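Local coordinates for protein beta-galactosidase/beta-glucuronidase (Faecalibacterium prausnitzii L2-6, PDB 6MVF) that binds FMN and, as a member of glycosyl hydrolase family 2, probably cleaves beta-linked glucuronides or related glycosides, at residues A[180-188]-A[196-204]; A[272-281]-A[386-394]. All blocks are in the same frame, centred on the assembly; numbering follows the deposited sequence.

Contact 1: A[180-188]-A[196-204]. With FMN (flavin mononucleotide), chain G.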
loop_
_atom_site.group_PDB
_atom_site.type_symbol
_atom_site.label_atom_id
_atom_site.label_comp_id
_atom_site.label_asym_id
_atom_site.label_seq_id
_atom_site.Cartn_x
_atom_site.Cartn_y
_atom_site.Cartn_z
ATOM N N GLY A 180 27.364 -7.413 -15.875
ATOM C CA GLY A 180 26.402 -8.477 -16.018
ATOM C C GLY A 180 25.830 -8.906 -14.688
ATOM O O GLY A 180 26.253 -8.470 -13.603
ATOM N N PRO A 181 24.819 -9.773 -14.754
ATOM C CA PRO A 181 24.123 -10.185 -13.524
ATOM C C PRO A 181 24.836 -11.284 -12.742
ATOM O O PRO A 181 24.482 -11.522 -11.574
ATOM C CB PRO A 181 22.765 -10.667 -14.046
ATOM C CG PRO A 181 23.069 -11.173 -15.448
ATOM C CD PRO A 181 24.188 -10.300 -15.980
ATOM N N GLY A 182 25.823 -11.952 -13.334
ATOM C CA GLY A 182 26.472 -13.077 -12.690
ATOM C C GLY A 182 25.861 -14.423 -13.008
ATOM O O GLY A 182 26.337 -15.439 -12.493
ATOM N N ILE A 183 24.827 -14.467 -13.842
ATOM C CA ILE A 183 24.163 -15.722 -14.180
ATOM C C ILE A 183 23.601 -15.603 -15.594
ATOM O O ILE A 183 23.085 -14.551 -15.988
ATOM C CB ILE A 183 23.080 -16.059 -13.128
ATOM C CG1 ILE A 183 22.529 -17.465 -13.326
ATOM C CG2 ILE A 183 21.963 -15.035 -13.144
ATOM C CD1 ILE A 183 21.694 -17.936 -12.163
ATOM N N MET A 184 23.761 -16.664 -16.377
ATOM C CA MET A 184 23.141 -16.757 -17.688
ATOM C C MET A 184 22.253 -17.999 -17.759
ATOM O O MET A 184 22.583 -19.060 -17.208
ATOM C CB MET A 184 24.190 -16.754 -18.799
ATOM C CG MET A 184 25.107 -17.937 -18.799
ATOM S SD MET A 184 26.335 -17.764 -20.101
ATOM C CE MET A 184 25.319 -17.781 -21.589
ATOM N N VAL A 185 21.100 -17.846 -18.405
ATOM C CA VAL A 185 20.058 -18.863 -18.400
ATOM C C VAL A 185 19.570 -19.035 -19.825
ATOM O O VAL A 185 19.066 -18.083 -20.429
ATOM C CB VAL A 185 18.882 -18.493 -17.469
ATOM C CG1 VAL A 185 17.880 -19.632 -17.394
ATOM C CG2 VAL A 185 19.378 -18.087 -16.052
ATOM N N THR A 186 19.693 -20.245 -20.354
ATOM C CA THR A 186 19.167 -20.555 -21.672
ATOM C C THR A 186 18.011 -21.529 -21.533
ATOM O O THR A 186 18.230 -22.729 -21.339
ATOM C CB THR A 186 20.269 -21.137 -22.560
ATOM O OG1 THR A 186 21.391 -20.241 -22.577
ATOM C CG2 THR A 186 19.764 -21.350 -23.976
ATOM N N PRO A 187 16.768 -21.067 -21.583
ATOM C CA PRO A 187 15.625 -21.985 -21.521
ATOM C C PRO A 187 15.235 -22.488 -22.901
ATOM O O PRO A 187 15.169 -21.727 -23.865
ATOM C CB PRO A 187 14.506 -21.108 -20.927
ATOM C CG PRO A 187 15.192 -19.800 -20.474
ATOM C CD PRO A 187 16.362 -19.666 -21.375
ATOM N N LYS A 188 14.949 -23.786 -22.999
ATOM C CA LYS A 188 14.472 -24.326 -24.276
ATOM C C LYS A 188 13.346 -25.332 -24.067
ATOM O O LYS A 188 13.423 -26.185 -23.165
ATOM C CB LYS A 188 15.592 -24.996 -25.091
ATOM C CG LYS A 188 16.641 -24.033 -25.611
ATOM C CD LYS A 188 17.775 -24.772 -26.296
ATOM C CE LYS A 188 18.854 -23.817 -26.809
ATOM N NZ LYS A 188 18.406 -23.047 -27.995
ATOM N N THR A 196 14.223 -27.354 -20.690
ATOM C CA THR A 196 15.550 -27.367 -20.105
ATOM C C THR A 196 15.966 -25.926 -19.851
ATOM O O THR A 196 15.641 -25.028 -20.635
ATOM C CB THR A 196 16.569 -28.052 -21.020
ATOM O OG1 THR A 196 16.507 -27.444 -22.315
ATOM C CG2 THR A 196 16.277 -29.538 -21.147
ATOM N N PHE A 197 16.642 -25.710 -18.732
ATOM C CA PHE A 197 17.251 -24.432 -18.386
ATOM C C PHE A 197 18.723 -24.752 -18.252
ATOM O O PHE A 197 19.138 -25.306 -17.230
ATOM C CB PHE A 197 16.703 -23.858 -17.082
ATOM C CG PHE A 197 15.238 -23.558 -17.123
ATOM C CD1 PHE A 197 14.303 -24.579 -17.211
ATOM C CD2 PHE A 197 14.788 -22.242 -17.066
ATOM C CE1 PHE A 197 12.936 -24.282 -17.252
ATOM C CE2 PHE A 197 13.422 -21.935 -17.100
ATOM C CZ PHE A 197 12.492 -22.946 -17.182
ATOM N N GLU A 198 19.497 -24.475 -19.292
ATOM C CA GLU A 198 20.939 -24.514 -19.154
ATOM C C GLU A 198 21.339 -23.248 -18.432
ATOM O O GLU A 198 21.026 -22.147 -18.887
ATOM C CB GLU A 198 21.624 -24.611 -20.509
ATOM C CG GLU A 198 21.170 -25.808 -21.312
ATOM C CD GLU A 198 21.630 -25.738 -22.763
ATOM O OE1 GLU A 198 22.841 -25.966 -23.004
ATOM O OE2 GLU A 198 20.788 -25.438 -23.653
ATOM N N ILE A 199 22.001 -23.405 -17.300
ATOM C CA ILE A 199 22.357 -22.305 -16.420
ATOM C C ILE A 199 23.865 -22.317 -16.207
ATOM O O ILE A 199 24.468 -23.385 -16.026
ATOM C CB ILE A 199 21.616 -22.440 -15.072
ATOM C CG1 ILE A 199 20.110 -22.496 -15.307
ATOM C CG2 ILE A 199 21.993 -21.311 -14.108
ATOM C CD1 ILE A 199 19.390 -23.111 -14.142
ATOM N N LYS A 200 24.469 -21.136 -16.230
ATOM C CA LYS A 200 25.821 -20.964 -15.718
ATOM C C LYS A 200 25.871 -19.706 -14.865
ATOM O O LYS A 200 25.364 -18.655 -15.268
ATOM C CB LYS A 200 26.852 -20.889 -16.852
ATOM C CG LYS A 200 28.317 -20.919 -16.368
ATOM C CD LYS A 200 29.192 -21.747 -17.323
ATOM C CE LYS A 200 30.695 -21.501 -17.146
ATOM N NZ LYS A 200 31.282 -20.817 -18.356
ATOM N N SER A 201 26.456 -19.816 -13.683
ATOM C CA SER A 201 26.738 -18.658 -12.849
ATOM C C SER A 201 28.248 -18.545 -12.662
ATOM O O SER A 201 29.009 -19.457 -12.999
ATOM C CB SER A 201 26.022 -18.749 -11.498
ATOM O OG SER A 201 26.448 -19.886 -10.762
ATOM N N PHE A 202 28.684 -17.412 -12.124
ATOM C CA PHE A 202 30.105 -17.084 -12.079
ATOM C C PHE A 202 30.442 -16.560 -10.697
ATOM O O PHE A 202 29.882 -15.551 -10.260
ATOM C CB PHE A 202 30.459 -16.063 -13.158
ATOM C CG PHE A 202 30.070 -16.509 -14.532
ATOM C CD1 PHE A 202 30.914 -17.322 -15.274
ATOM C CD2 PHE A 202 28.844 -16.151 -15.071
ATOM C CE1 PHE A 202 30.552 -17.759 -16.533
ATOM C CE2 PHE A 202 28.478 -16.574 -16.334
ATOM C CZ PHE A 202 29.333 -17.383 -17.065
ATOM N N VAL A 203 31.357 -17.239 -10.015
ATOM C CA VAL A 203 31.671 -16.945 -8.626
ATOM C C VAL A 203 33.072 -16.348 -8.555
ATOM O O VAL A 203 34.037 -16.935 -9.059
ATOM C CB VAL A 203 31.544 -18.199 -7.750
ATOM C CG1 VAL A 203 31.708 -17.832 -6.270
ATOM C CG2 VAL A 203 30.188 -18.886 -8.012
ATOM N N THR A 204 33.165 -15.166 -7.951
ATOM C CA THR A 204 34.433 -14.556 -7.580
ATOM C C THR A 204 34.908 -15.181 -6.277
ATOM O O THR A 204 34.150 -15.262 -5.305
ATOM C CB THR A 204 34.272 -13.035 -7.416
ATOM O OG1 THR A 204 33.826 -12.458 -8.650
ATOM C CG2 THR A 204 35.583 -12.361 -6.964
HETATM N N1 FMN G . 32.426 -14.629 -17.354
HETATM C C2 FMN G . 32.580 -14.165 -16.112
HETATM O O2 FMN G . 33.650 -14.286 -15.511
HETATM N N3 FMN G . 31.625 -13.539 -15.460
HETATM C C4 FMN G . 30.445 -13.336 -15.960
HETATM O O4 FMN G . 29.564 -12.755 -15.348
HETATM C C4A FMN G . 30.203 -13.819 -17.275
HETATM N N5 FMN G . 29.024 -13.603 -17.785
HETATM C C5A FMN G . 28.729 -14.020 -19.000
HETATM C C6 FMN G . 27.475 -13.781 -19.501
HETATM C C7 FMN G . 27.148 -14.206 -20.738
HETATM C C7M FMN G . 25.795 -13.940 -21.272
HETATM C C8 FMN G . 28.144 -14.898 -21.546
HETATM C C8M FMN G . 27.799 -15.352 -22.920
HETATM C C9 FMN G . 29.402 -15.137 -21.036
HETATM C C9A FMN G . 29.734 -14.729 -19.781
HETATM N N10 FMN G . 31.008 -14.940 -19.276
HETATM C C10 FMN G . 31.272 -14.490 -17.984
HETATM C "C1'" FMN G . 31.929 -15.689 -20.120
HETATM C "C2'" FMN G . 33.194 -15.092 -20.689
HETATM O "O2'" FMN G . 32.726 -14.522 -21.885
HETATM C "C3'" FMN G . 34.211 -16.132 -21.102
HETATM O "O3'" FMN G . 33.933 -17.349 -20.446
HETATM C "C4'" FMN G . 35.638 -15.802 -20.728
HETATM O "O4'" FMN G . 35.592 -15.285 -19.407
HETATM C "C5'" FMN G . 36.341 -14.843 -21.690
HETATM O "O5'" FMN G . 36.287 -13.507 -21.223
HETATM P P FMN G . 36.606 -12.242 -22.122
HETATM O O1P FMN G . 37.164 -11.300 -21.132
HETATM O O2P FMN G . 37.561 -12.738 -23.168
HETATM O O3P FMN G . 35.353 -11.747 -22.762
HETATM O O HOH W 1 18.014 -25.352 -22.449
#
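Met-184 and Phe-202 meet at the flavin end of a beta hairpin, the Met-184 SD lying near the plane of the Phe-202 ring at its edge, 4.3 Å from CZ. Both also press on the same side of the FMN isoalloxazine, but over different parts of it. Phe-202 turns a ring face to the flavin, whose C4A stands 3.3 Å above the phenyl plane, offset toward the rim. Met-184 covers the dimethylbenzene end, with SD 3.7 Å from FMN C8 and CE beside the ring methyls; its CG sits between the backbone N and the carbonyl carbon (chi1 65°), and a bend at chi3 carries CE on toward those methyls.

The strands run antiparallel at 165°, with Met-184 and Lys-200 a hydrogen-bonded pair whose side chains lie alongside one another. At the flavin end, Phe-202 N donates to Gly-182 O.

The other face is mostly apolar; Ser-201 also lies on it, its OG bonded to Tyr-214 OH. Ile-183 and Ile-199 point the same way, CD1 against CG2 at 3.9 Å. Further along, Pro-187 CB rides over one face of the Phe-197 ring while Val-185 CG1 comes to the edge of that ring, 4.1 Å from CD2. Strands 254-262 and 265-274 pack against this side, as expected for the immunoglobulin-like beta-sandwich of family 2 hydrolases.

Near the hairpin's far end, one water lies within hydrogen-bonding distance of Thr-196 OG1 (2.6 Å), Thr-186 O and Glu-198 OE2. Lys-188 crosses Glu-198 with its aliphatic CE, 4.0 Å from OE2, and NZ does not reach the carboxylate, so any attraction is only long-range. The hairpin thus buries mainly hydrocarbon on its sandwich face, while at the flavin end the other brings a thioether, with the Phe-202 ring beside it, against the isoalloxazine.

Contact 2: A[272-281]-A[386-394]. With FMN (flavin mononucleotide), chain G.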
loop_
_atom_site.group_PDB
_atom_site.type_symbol
_atom_site.label_atom_id
_atom_site.label_comp_id
_atom_site.label_asym_id
_atom_site.label_seq_id
_atom_site.Cartn_x
_atom_site.Cartn_y
_atom_site.Cartn_z
ATOM N N ALA A 272 16.894 -14.311 -11.626
ATOM C CA ALA A 272 16.622 -13.914 -12.996
ATOM C C ALA A 272 15.242 -14.415 -13.403
ATOM O O ALA A 272 14.914 -15.588 -13.198
ATOM C CB ALA A 272 17.693 -14.469 -13.943
ATOM N N ASN A 273 14.448 -13.525 -13.987
ATOM C CA ASN A 273 13.190 -13.896 -14.613
ATOM C C ASN A 273 13.456 -14.286 -16.062
ATOM O O ASN A 273 14.170 -13.576 -16.788
ATOM C CB ASN A 273 12.193 -12.746 -14.520
ATOM C CG ASN A 273 11.865 -12.387 -13.076
ATOM O OD1 ASN A 273 12.120 -13.167 -12.157
ATOM N ND2 ASN A 273 11.278 -11.218 -12.874
ATOM N N VAL A 274 12.931 -15.444 -16.467
ATOM C CA VAL A 274 13.204 -15.985 -17.788
ATOM C C VAL A 274 11.922 -16.589 -18.335
ATOM O O VAL A 274 10.983 -16.902 -17.594
ATOM C CB VAL A 274 14.343 -17.039 -17.773
ATOM C CG1 VAL A 274 15.641 -16.436 -17.202
ATOM C CG2 VAL A 274 13.912 -18.276 -17.004
ATOM N N GLY A 275 11.892 -16.740 -19.656
ATOM C CA GLY A 275 10.756 -17.333 -20.327
ATOM C C GLY A 275 11.213 -18.412 -21.282
ATOM O O GLY A 275 12.339 -18.396 -21.778
ATOM N N VAL A 276 10.313 -19.361 -21.531
ATOM C CA VAL A 276 10.556 -20.490 -22.422
ATOM C C VAL A 276 9.855 -20.208 -23.751
ATOM O O VAL A 276 8.622 -20.186 -23.821
ATOM C CB VAL A 276 10.057 -21.805 -21.802
ATOM C CG1 VAL A 276 10.621 -22.991 -22.554
ATOM C CG2 VAL A 276 10.409 -21.860 -20.315
ATOM N N ARG A 277 10.627 -20.003 -24.815
ATOM C CA ARG A 277 10.042 -19.873 -26.142
ATOM C C ARG A 277 11.079 -20.257 -27.172
ATOM O O ARG A 277 12.277 -20.097 -26.953
ATOM C CB ARG A 277 9.531 -18.454 -26.441
ATOM C CG ARG A 277 10.595 -17.435 -26.770
ATOM C CD ARG A 277 11.206 -16.893 -25.516
ATOM N NE ARG A 277 12.292 -15.956 -25.765
ATOM C CZ ARG A 277 13.524 -16.329 -26.089
ATOM N NH1 ARG A 277 13.794 -17.629 -26.234
ATOM N NH2 ARG A 277 14.475 -15.407 -26.287
ATOM N N SER A 278 10.597 -20.764 -28.297
ATOM C CA SER A 278 11.381 -20.887 -29.513
ATOM C C SER A 278 10.679 -20.088 -30.601
ATOM O O SER A 278 9.497 -19.753 -30.481
ATOM C CB SER A 278 11.545 -22.350 -29.936
ATOM O OG SER A 278 10.284 -23.002 -30.035
ATOM N N TYR A 279 11.419 -19.771 -31.661
ATOM C CA TYR A 279 10.882 -18.889 -32.683
ATOM C C TYR A 279 11.715 -19.015 -33.952
ATOM O O TYR A 279 12.900 -19.350 -33.913
ATOM C CB TYR A 279 10.819 -17.422 -32.207
ATOM C CG TYR A 279 12.150 -16.802 -31.814
ATOM C CD1 TYR A 279 12.665 -16.960 -30.534
ATOM C CD2 TYR A 279 12.879 -16.034 -32.717
ATOM C CE1 TYR A 279 13.877 -16.396 -30.160
ATOM C CE2 TYR A 279 14.099 -15.459 -32.352
ATOM C CZ TYR A 279 14.589 -15.647 -31.063
ATOM O OH TYR A 279 15.785 -15.079 -30.677
ATOM N N THR A 280 11.070 -18.737 -35.081
ATOM C CA THR A 280 11.694 -18.851 -36.384
ATOM C C THR A 280 11.255 -17.667 -37.228
ATOM O O THR A 280 10.154 -17.132 -37.049
ATOM C CB THR A 280 11.320 -20.181 -37.068
ATOM O OG1 THR A 280 9.899 -20.362 -37.007
ATOM C CG2 THR A 280 11.982 -21.364 -36.359
ATOM N N VAL A 281 12.145 -17.233 -38.119
ATOM C CA VAL A 281 11.800 -16.320 -39.203
ATOM C C VAL A 281 12.229 -16.967 -40.509
ATOM O O VAL A 281 13.391 -17.365 -40.651
ATOM C CB VAL A 281 12.464 -14.939 -39.056
ATOM C CG1 VAL A 281 11.997 -14.038 -40.175
ATOM C CG2 VAL A 281 12.160 -14.313 -37.702
ATOM N N TYR A 386 21.079 -10.814 -21.458
ATOM C CA TYR A 386 20.984 -12.175 -21.974
ATOM C C TYR A 386 19.769 -12.935 -21.439
ATOM O O TYR A 386 19.233 -13.798 -22.138
ATOM C CB TYR A 386 22.263 -12.945 -21.653
ATOM C CG TYR A 386 22.262 -14.334 -22.252
ATOM C CD1 TYR A 386 21.839 -15.434 -21.512
ATOM C CD2 TYR A 386 22.663 -14.540 -23.568
ATOM C CE1 TYR A 386 21.832 -16.704 -22.068
ATOM C CE2 TYR A 386 22.659 -15.797 -24.129
ATOM C CZ TYR A 386 22.248 -16.879 -23.379
ATOM O OH TYR A 386 22.249 -18.137 -23.943
ATOM N N ASN A 387 19.314 -12.646 -20.213
ATOM C CA ASN A 387 18.263 -13.479 -19.639
ATOM C C ASN A 387 16.842 -13.033 -19.977
ATOM O O ASN A 387 15.903 -13.772 -19.669
ATOM C CB ASN A 387 18.441 -13.562 -18.131
ATOM C CG ASN A 387 19.763 -14.193 -17.755
ATOM O OD1 ASN A 387 20.275 -15.073 -18.473
ATOM N ND2 ASN A 387 20.350 -13.729 -16.640
ATOM N N HIS A 388 16.660 -11.884 -20.633
ATOM C CA HIS A 388 15.328 -11.382 -20.952
ATOM C C HIS A 388 14.650 -12.209 -22.037
ATOM O O HIS A 388 15.136 -12.224 -23.176
ATOM C CB HIS A 388 15.424 -9.949 -21.416
ATOM C CG HIS A 388 15.908 -9.004 -20.368
ATOM N ND1 HIS A 388 15.148 -8.659 -19.268
ATOM C CD2 HIS A 388 17.061 -8.302 -20.266
ATOM C CE1 HIS A 388 15.814 -7.787 -18.533
ATOM N NE2 HIS A 388 16.983 -7.564 -19.110
ATOM N N PRO A 389 13.526 -12.890 -21.756
ATOM C CA PRO A 389 12.861 -13.650 -22.831
ATOM C C PRO A 389 12.250 -12.758 -23.899
ATOM O O PRO A 389 12.045 -13.223 -25.030
ATOM C CB PRO A 389 11.789 -14.463 -22.090
ATOM C CG PRO A 389 11.511 -13.694 -20.834
ATOM C CD PRO A 389 12.829 -13.044 -20.460
ATOM N N SER A 390 11.978 -11.487 -23.585
ATOM C CA SER A 390 11.337 -10.621 -24.565
ATOM C C SER A 390 12.288 -10.279 -25.709
ATOM O O SER A 390 11.837 -9.975 -26.816
ATOM C CB SER A 390 10.808 -9.343 -23.893
ATOM O OG SER A 390 11.874 -8.505 -23.439
ATOM N N ILE A 391 13.594 -10.313 -25.472
ATOM C CA ILE A 391 14.549 -9.940 -26.512
ATOM C C ILE A 391 14.702 -11.108 -27.477
ATOM O O ILE A 391 15.157 -12.190 -27.093
ATOM C CB ILE A 391 15.905 -9.522 -25.911
ATOM C CG1 ILE A 391 15.704 -8.316 -24.983
ATOM C CG2 ILE A 391 16.915 -9.222 -27.031
ATOM C CD1 ILE A 391 16.966 -7.751 -24.361
ATOM N N LEU A 392 14.310 -10.896 -28.732
ATOM C CA LEU A 392 14.450 -11.926 -29.759
ATOM C C LEU A 392 15.498 -11.600 -30.821
ATOM O O LEU A 392 16.084 -12.518 -31.397
ATOM C CB LEU A 392 13.101 -12.188 -30.443
ATOM C CG LEU A 392 11.871 -12.438 -29.564
ATOM C CD1 LEU A 392 10.760 -12.981 -30.429
ATOM C CD2 LEU A 392 12.171 -13.382 -28.410
ATOM N N PHE A 393 15.791 -10.322 -31.049
ATOM C CA PHE A 393 16.704 -9.889 -32.089
ATOM C C PHE A 393 17.716 -8.889 -31.538
ATOM O O PHE A 393 17.348 -7.946 -30.828
ATOM C CB PHE A 393 15.911 -9.268 -33.232
ATOM C CG PHE A 393 14.674 -10.034 -33.596
ATOM C CD1 PHE A 393 14.715 -11.030 -34.569
ATOM C CD2 PHE A 393 13.462 -9.746 -32.991
ATOM C CE1 PHE A 393 13.566 -11.743 -34.925
ATOM C CE2 PHE A 393 12.318 -10.444 -33.326
ATOM C CZ PHE A 393 12.367 -11.451 -34.306
ATOM N N TRP A 394 18.985 -9.107 -31.851
ATOM C CA TRP A 394 20.043 -8.134 -31.612
ATOM C C TRP A 394 20.287 -7.381 -32.913
ATOM O O TRP A 394 20.524 -8.001 -33.952
ATOM C CB TRP A 394 21.347 -8.803 -31.156
ATOM C CG TRP A 394 21.310 -9.670 -29.911
ATOM C CD1 TRP A 394 21.634 -11.006 -29.830
ATOM C CD2 TRP A 394 20.973 -9.261 -28.575
ATOM N NE1 TRP A 394 21.506 -11.450 -28.539
ATOM C CE2 TRP A 394 21.103 -10.407 -27.743
ATOM C CE3 TRP A 394 20.568 -8.048 -28.003
ATOM C CZ2 TRP A 394 20.835 -10.376 -26.353
ATOM C CZ3 TRP A 394 20.299 -8.010 -26.616
ATOM C CH2 TRP A 394 20.437 -9.175 -25.809
HETATM N N1 FMN G . 32.426 -14.629 -17.354
HETATM C C2 FMN G . 32.580 -14.165 -16.112
HETATM O O2 FMN G . 33.650 -14.286 -15.511
HETATM N N3 FMN G . 31.625 -13.539 -15.460
HETATM C C4 FMN G . 30.445 -13.336 -15.960
HETATM O O4 FMN G . 29.564 -12.755 -15.348
HETATM C C4A FMN G . 30.203 -13.819 -17.275
HETATM N N5 FMN G . 29.024 -13.603 -17.785
HETATM C C5A FMN G . 28.729 -14.020 -19.000
HETATM C C6 FMN G . 27.475 -13.781 -19.501
HETATM C C7 FMN G . 27.148 -14.206 -20.738
HETATM C C7M FMN G . 25.795 -13.940 -21.272
HETATM C C8 FMN G . 28.144 -14.898 -21.546
HETATM C C8M FMN G . 27.799 -15.352 -22.920
HETATM C C9 FMN G . 29.402 -15.137 -21.036
HETATM C C9A FMN G . 29.734 -14.729 -19.781
HETATM N N10 FMN G . 31.008 -14.940 -19.276
HETATM C C10 FMN G . 31.272 -14.490 -17.984
HETATM C "C1'" FMN G . 31.929 -15.689 -20.120
HETATM C "C2'" FMN G . 33.194 -15.092 -20.689
HETATM O "O2'" FMN G . 32.726 -14.522 -21.885
HETATM C "C3'" FMN G . 34.211 -16.132 -21.102
HETATM O "O3'" FMN G . 33.933 -17.349 -20.446
HETATM C "C4'" FMN G . 35.638 -15.802 -20.728
HETATM O "O4'" FMN G . 35.592 -15.285 -19.407
HETATM C "C5'" FMN G . 36.341 -14.843 -21.690
HETATM O "O5'" FMN G . 36.287 -13.507 -21.223
HETATM P P FMN G . 36.606 -12.242 -22.122
HETATM O O1P FMN G . 37.164 -11.300 -21.132
HETATM O O2P FMN G . 37.561 -12.738 -23.168
HETATM O O3P FMN G . 35.353 -11.747 -22.762
HETATM O O HOH W 2 14.526 -16.116 -20.695
#
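Gly-275 and Pro-389 bring the two backbones together, CA to CA 4.9 Å, and the chains then diverge to 8.4 Å between the CA atoms of Tyr-279 and Leu-392. The contact joins the end of strand 265-274 of the beta-sandwich, the linker and the start of strand 279-282 to the TIM barrel, at the type I turn His-388 to Ile-391 that leads into barrel strand 391-398. Pro-389 lays CB and CG against the Gly-275 backbone.

Arg-277 reaches into the turn. A bend at chi2 (-82°) brings NE to Pro-389 O at 2.8 Å, in the guanidinium plane and on a carbonyl lone pair; NH2 adds a weak hydrogen bond to Ile-391 O, which Arg-427 also binds. A leucine here would probably leave Pro-389 O without this donor and the turn less firmly tied to the linker.

The Tyr-279 ring and the Leu-392 side chain run past one another head to tail: Leu-392 CB makes a CH-pi contact over the ring face, 4.2 Å from its centroid, and the OH makes a weak hydrogen bond to Leu-392 O. Val-281 CG2 ends the run at the edge of the Phe-393 ring, 4.0 Å from CE1. Back beside Pro-389, a water accepts from Gly-275 N and donates to Asn-387 O, 2.9 Å from each.

Contact 1 closes before contact 2 opens along the chain, and their centres are 14 Å apart on the same side of the molecule's centre. Contact 1 pairs strands 183-189 and 195-204 within the beta-sandwich; contact 2 joins the end of strand 265-274, the linker beyond it and the start of strand 279-282 to the TIM barrel. They meet directly: Thr-186 OG1 lies 2.7 Å from Tyr-386 OH and Val-185 N lies 2.9 Å from Asn-387 OD1, both probable hydrogen bonds. Both also touch FMN, contact 1 through Met-184 and Phe-202 and contact 2 through Tyr-386, so the flavin pocket is assembled where sandwich and barrel come together.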